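Local atomic coordinates of FACT-Spt16 (Cicer arietinum, PDB entry 5CE6), a protein that probably acts as a histone chaperone, its FACT complex handling nucleosomes during transcription and its N-terminal domain being linked with binding of histones H3-H4. Residues F80-T85 / Q100-I105; D131-M136 / L170-E175. All coordinates share one frame; numbering follows the deposited sequence.

Contact 1. Residues F80-T85 / Q100-I105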
loop_
_atom_site.group_PDB
_atom_site.type_symbol
_atom_site.label_atom_id
_atom_site.label_comp_id
_atom_site.label_asym_id
_atom_site.label_seq_id
_atom_site.Cartn_x
_atom_site.Cartn_y
_atom_site.Cartn_z
ATOM N N PHE A 80 -2.826 -9.345 -13.904
ATOM C CA PHE A 80 -4.097 -9.867 -13.408
ATOM C C PHE A 80 -3.868 -10.731 -12.180
ATOM O O PHE A 80 -2.785 -11.292 -11.996
ATOM C CB PHE A 80 -4.801 -10.735 -14.468
ATOM C CG PHE A 80 -5.112 -10.012 -15.745
ATOM C CD1 PHE A 80 -6.258 -9.237 -15.861
ATOM C CD2 PHE A 80 -4.255 -10.110 -16.833
ATOM C CE1 PHE A 80 -6.542 -8.571 -17.042
ATOM C CE2 PHE A 80 -4.529 -9.446 -18.014
ATOM C CZ PHE A 80 -5.675 -8.676 -18.121
ATOM N N GLU A 81 -4.888 -10.834 -11.341
ATOM C CA GLU A 81 -4.846 -11.755 -10.220
ATOM C C GLU A 81 -5.068 -13.166 -10.725
ATOM O O GLU A 81 -5.805 -13.383 -11.690
ATOM C CB GLU A 81 -5.937 -11.431 -9.209
ATOM C CG GLU A 81 -5.695 -10.174 -8.396
ATOM C CD GLU A 81 -6.709 -10.009 -7.286
ATOM O OE1 GLU A 81 -6.722 -10.841 -6.353
ATOM O OE2 GLU A 81 -7.498 -9.045 -7.348
ATOM N N PHE A 82 -4.441 -14.122 -10.048
ATOM C CA PHE A 82 -4.650 -15.541 -10.313
ATOM C C PHE A 82 -4.950 -16.219 -8.983
ATOM O O PHE A 82 -4.055 -16.770 -8.338
ATOM C CB PHE A 82 -3.406 -16.148 -10.974
ATOM C CG PHE A 82 -3.282 -15.847 -12.454
ATOM C CD1 PHE A 82 -2.871 -14.594 -12.900
ATOM C CD2 PHE A 82 -3.553 -16.830 -13.396
ATOM C CE1 PHE A 82 -2.752 -14.327 -14.261
ATOM C CE2 PHE A 82 -3.436 -16.573 -14.758
ATOM C CZ PHE A 82 -3.029 -15.322 -15.193
ATOM N N PRO A 83 -6.217 -16.162 -8.544
ATOM C CA PRO A 83 -6.574 -16.753 -7.252
ATOM C C PRO A 83 -6.438 -18.270 -7.300
ATOM O O PRO A 83 -6.468 -18.855 -8.387
ATOM C CB PRO A 83 -8.047 -16.360 -7.077
ATOM C CG PRO A 83 -8.269 -15.216 -8.029
ATOM C CD PRO A 83 -7.371 -15.517 -9.193
ATOM N N GLU A 84 -6.291 -18.885 -6.129
ATOM C CA GLU A 84 -6.076 -20.325 -5.998
ATOM C C GLU A 84 -5.039 -20.856 -6.999
ATOM O O GLU A 84 -5.267 -21.847 -7.705
ATOM C CB GLU A 84 -7.398 -21.093 -6.089
ATOM C CG GLU A 84 -7.361 -22.442 -5.399
ATOM C CD GLU A 84 -8.698 -23.149 -5.410
ATOM O OE1 GLU A 84 -9.330 -23.231 -6.487
ATOM O OE2 GLU A 84 -9.114 -23.622 -4.332
ATOM N N THR A 85 -3.896 -20.175 -7.045
ATOM C CA THR A 85 -2.825 -20.526 -7.968
ATOM C C THR A 85 -1.499 -20.558 -7.220
ATOM O O THR A 85 -1.230 -19.698 -6.386
ATOM C CB THR A 85 -2.748 -19.519 -9.137
ATOM O OG1 THR A 85 -3.949 -19.591 -9.914
ATOM C CG2 THR A 85 -1.563 -19.808 -10.048
ATOM N N GLN A 100 -7.847 -25.194 -15.281
ATOM C CA GLN A 100 -7.705 -25.301 -16.731
ATOM C C GLN A 100 -7.852 -23.935 -17.401
ATOM O O GLN A 100 -7.094 -23.592 -18.315
ATOM C CB GLN A 100 -8.733 -26.283 -17.301
ATOM C CG GLN A 100 -8.787 -26.304 -18.821
ATOM C CD GLN A 100 -7.477 -26.742 -19.450
ATOM O OE1 GLN A 100 -7.033 -27.873 -19.258
ATOM N NE2 GLN A 100 -6.852 -25.846 -20.207
ATOM N N LYS A 101 -8.814 -23.151 -16.924
ATOM C CA LYS A 101 -9.091 -21.838 -17.502
ATOM C C LYS A 101 -7.885 -20.905 -17.422
ATOM O O LYS A 101 -7.553 -20.218 -18.393
ATOM C CB LYS A 101 -10.301 -21.197 -16.820
ATOM N N LYS A 102 -7.227 -20.887 -16.267
ATOM C CA LYS A 102 -6.047 -20.047 -16.082
ATOM C C LYS A 102 -4.874 -20.592 -16.894
ATOM O O LYS A 102 -4.049 -19.840 -17.410
ATOM C CB LYS A 102 -5.688 -19.943 -14.596
ATOM C CG LYS A 102 -6.774 -19.282 -13.747
ATOM C CD LYS A 102 -6.299 -18.999 -12.337
ATOM C CE LYS A 102 -7.389 -18.336 -11.500
ATOM N NZ LYS A 102 -8.361 -19.321 -10.960
ATOM N N ALA A 103 -4.815 -21.911 -17.023
ATOM C CA ALA A 103 -3.749 -22.540 -17.791
ATOM C C ALA A 103 -3.830 -22.193 -19.278
ATOM O O ALA A 103 -2.806 -21.975 -19.924
ATOM C CB ALA A 103 -3.770 -24.040 -17.593
ATOM N N SER A 104 -5.044 -22.158 -19.821
ATOM C CA SER A 104 -5.237 -21.805 -21.226
ATOM C C SER A 104 -4.812 -20.360 -21.460
ATOM O O SER A 104 -4.333 -20.002 -22.533
ATOM C CB SER A 104 -6.698 -21.989 -21.632
ATOM O OG SER A 104 -7.089 -23.346 -21.528
ATOM N N ILE A 105 -4.986 -19.534 -20.435
ATOM C CA ILE A 105 -4.573 -18.143 -20.496
ATOM C C ILE A 105 -3.049 -18.043 -20.456
ATOM O O ILE A 105 -2.447 -17.281 -21.215
ATOM C CB ILE A 105 -5.186 -17.340 -19.335
ATOM C CG1 ILE A 105 -6.709 -17.313 -19.459
ATOM C CG2 ILE A 105 -4.622 -15.922 -19.307
ATOM C CD1 ILE A 105 -7.415 -16.839 -18.209
#

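Contact 2. Residues D131-M136 / L170-E175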
loop_
_atom_site.group_PDB
_atom_site.type_symbol
_atom_site.label_atom_id
_atom_site.label_comp_id
_atom_site.label_asym_id
_atom_site.label_seq_id
_atom_site.Cartn_x
_atom_site.Cartn_y
_atom_site.Cartn_z
ATOM N N ASP A 131 -7.571 -31.935 -5.055
ATOM C CA ASP A 131 -6.863 -31.104 -4.086
ATOM C C ASP A 131 -5.506 -30.652 -4.610
ATOM O O ASP A 131 -4.848 -29.806 -4.005
ATOM C CB ASP A 131 -6.721 -31.815 -2.731
ATOM C CG ASP A 131 -5.920 -33.104 -2.811
ATOM O OD1 ASP A 131 -5.330 -33.405 -3.872
ATOM O OD2 ASP A 131 -5.881 -33.824 -1.791
ATOM N N GLY A 132 -5.086 -31.230 -5.734
ATOM C CA GLY A 132 -3.851 -30.824 -6.387
ATOM C C GLY A 132 -2.594 -31.453 -5.808
ATOM O O GLY A 132 -1.483 -31.064 -6.164
ATOM N N ALA A 133 -2.770 -32.435 -4.926
ATOM C CA ALA A 133 -1.651 -33.037 -4.197
ATOM C C ALA A 133 -0.577 -33.656 -5.093
ATOM O O ALA A 133 0.612 -33.468 -4.860
ATOM C CB ALA A 133 -2.162 -34.072 -3.202
ATOM N N SER A 134 -0.989 -34.432 -6.092
ATOM C CA SER A 134 -0.017 -35.042 -6.997
ATOM C C SER A 134 0.794 -34.013 -7.781
ATOM O O SER A 134 1.990 -34.197 -8.002
ATOM C CB SER A 134 -0.698 -36.025 -7.953
ATOM O OG SER A 134 -1.062 -37.210 -7.275
ATOM N N SER A 135 0.148 -32.933 -8.202
ATOM C CA SER A 135 0.851 -31.872 -8.916
ATOM C C SER A 135 1.850 -31.147 -8.020
ATOM O O SER A 135 2.914 -30.747 -8.476
ATOM C CB SER A 135 -0.132 -30.878 -9.533
ATOM O OG SER A 135 -0.860 -31.484 -10.586
ATOM N N MET A 136 1.512 -30.980 -6.746
ATOM C CA MET A 136 2.447 -30.368 -5.811
ATOM C C MET A 136 3.685 -31.246 -5.653
ATOM O O MET A 136 4.807 -30.739 -5.617
ATOM C CB MET A 136 1.786 -30.119 -4.457
ATOM C CG MET A 136 0.540 -29.257 -4.519
ATOM S SD MET A 136 -0.146 -28.938 -2.869
ATOM C CE MET A 136 -1.639 -28.046 -3.289
ATOM N N LEU A 170 -3.638 -23.762 -0.482
ATOM C CA LEU A 170 -2.468 -23.142 0.140
ATOM C C LEU A 170 -2.071 -23.880 1.421
ATOM O O LEU A 170 -0.885 -24.005 1.730
ATOM C CB LEU A 170 -2.714 -21.662 0.439
ATOM C CG LEU A 170 -2.966 -20.676 -0.710
ATOM C CD1 LEU A 170 -2.290 -19.344 -0.441
ATOM C CD2 LEU A 170 -2.570 -21.222 -2.073
ATOM N N ASP A 171 -3.069 -24.359 2.161
ATOM C CA ASP A 171 -2.821 -25.145 3.367
ATOM C C ASP A 171 -1.997 -26.384 3.047
ATOM O O ASP A 171 -0.995 -26.674 3.707
ATOM C CB ASP A 171 -4.142 -25.574 4.016
ATOM C CG ASP A 171 -4.749 -24.496 4.889
ATOM O OD1 ASP A 171 -4.009 -23.579 5.308
ATOM O OD2 ASP A 171 -5.965 -24.576 5.167
ATOM N N LEU A 172 -2.427 -27.114 2.023
ATOM C CA LEU A 172 -1.745 -28.332 1.627
ATOM C C LEU A 172 -0.334 -28.026 1.131
ATOM O O LEU A 172 0.631 -28.705 1.503
ATOM C CB LEU A 172 -2.553 -29.071 0.554
ATOM C CG LEU A 172 -1.946 -30.365 0.006
ATOM C CD1 LEU A 172 -1.667 -31.339 1.136
ATOM C CD2 LEU A 172 -2.861 -31.009 -1.035
ATOM N N TRP A 173 -0.219 -26.995 0.298
ATOM C CA TRP A 173 1.063 -26.616 -0.274
ATOM C C TRP A 173 2.060 -26.259 0.822
ATOM O O TRP A 173 3.206 -26.706 0.800
ATOM C CB TRP A 173 0.883 -25.445 -1.250
ATOM C CG TRP A 173 2.166 -24.878 -1.794
ATOM C CD1 TRP A 173 2.644 -23.609 -1.607
ATOM C CD2 TRP A 173 3.134 -25.550 -2.615
ATOM N NE1 TRP A 173 3.843 -23.453 -2.254
ATOM C CE2 TRP A 173 4.166 -24.626 -2.886
ATOM C CE3 TRP A 173 3.225 -26.841 -3.150
ATOM C CZ2 TRP A 173 5.279 -24.954 -3.666
ATOM C CZ3 TRP A 173 4.334 -27.166 -3.925
ATOM C CH2 TRP A 173 5.344 -26.224 -4.177
ATOM N N ALA A 174 1.617 -25.449 1.777
ATOM C CA ALA A 174 2.476 -25.051 2.883
ATOM C C ALA A 174 2.933 -26.271 3.670
ATOM O O ALA A 174 4.091 -26.349 4.091
ATOM C CB ALA A 174 1.758 -24.063 3.791
ATOM N N GLU A 175 2.028 -27.232 3.853
ATOM C CA GLU A 175 2.353 -28.460 4.573
ATOM C C GLU A 175 3.354 -29.307 3.795
ATOM O O GLU A 175 4.256 -29.906 4.377
ATOM C CB GLU A 175 1.088 -29.272 4.881
ATOM C CG GLU A 175 1.346 -30.519 5.721
ATOM C CD GLU A 175 0.164 -30.904 6.600
ATOM O OE1 GLU A 175 -0.993 -30.631 6.208
ATOM O OE2 GLU A 175 0.398 -31.476 7.689
#

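Contact 1. Residues F80-T85 / Q100-I105
The loop F80-T85 comes nearest the first turn of helix 100-106 at F82 and K102, whose CA atoms lie 7.5 Å apart. No backbone hydrogen bond joins the segments; K102 spans the gap. With CG anti to the carbonyl carbon (chi1 -62°), its chain runs extended to CE, a reach that suits lysine: the methylenes lie along the F82 ring and P83, T85 OG1 being 3.4 Å from K102 CD, while the ammonium reaches a carbonyl. K102 CD meets the F82 ring obliquely, 3.7 Å from F82 CD2, with CB behind it; ring and lysine chain run alongside each other in opposing senses. K102 CE meets P83 CD at 3.6 Å. A bend at chi4 (81°) turns NZ to P83, where K102 NZ and P83 O make a weak hydrogen bond of 3.2 Å. T85 OG1 also donates to P83 O at 3.0 Å, from above the carbonyl plane. I105 CG2 adds a loose contact at the ring. An alanine in place of K102 would probably leave P83 O with T85 OG1 but without the lysine donor, and open a gap beside F82 CD2 and P83 CD where the methylenes had lain. E84 and T85 form a G1 beta bulge opposite C58. T85 also packs on F74 of helix 69-78 and on V96 and C98 of strand 93-98, while A103, on the helix's far side, rests on C98 and V125.

Contact 2. Residues D131-M136 / L170-E175
M136 reaches from helix 133-145 across to helix 168-179, crossing L172 at a slant and meeting W173 at its ring edge. Beyond CG the chain is extended, which carries the sulfur to the opposite backbone: M136 SD sits 3.7 Å from L172 CG and equally close to W173 CA. Nearer its root, M136 CB borders the indole 3.8 Å from W173 CE3, at the ring edge and near its plane. The sulfur also stands at the edge, 82° off the normal of the six-membered ring and 5.4 Å from its centroid, a Met-aromatic contact. W173 CG is anti to the backbone N (chi1 174°), which, with chi2, brings the benzo edge up to the methionine. A long, unbranched thioether suits this place, able to follow both an aliphatic branch and a ring edge. Both helices pack on one face of the mixed six-stranded sheet of the N-terminal lobe, where M136 and W173 share I86 of strand 85-89 beneath them; M136 also touches L97, and W173 V88. At the start of helix 133-145, L172 CD2 sits in the corner formed by A133 CB and D131 O, 3.8 Å from each. Alanine keeps this approach close. D131 meanwhile closes an Asx turn, D131 OD1 accepting from A133 N at 2.9 Å from above the carboxylate plane, while G132 holds the N-cap with positive phi.

How the contacts relate
The two contacts follow one another along the chain, and all four segments belong to the SPT16 N-terminal lobe. Their centres are 16 Å apart and their nearest atoms about 5 Å, without touching. The sheet connects them: T85 opens strand 85-89, whose I86 and V88 carry the side chains of contact 2, and strand 93-98 offers V96 and C98 to contact 1 but L97 to contact 2. P59, whose backbone is hydrogen-bonded to that of E84, also receives L170. The potassium site of A295, S420 and N422 falls within the range of the other family, Metallopeptidase M24, and has no residue in either contact; both are packing within the lobe.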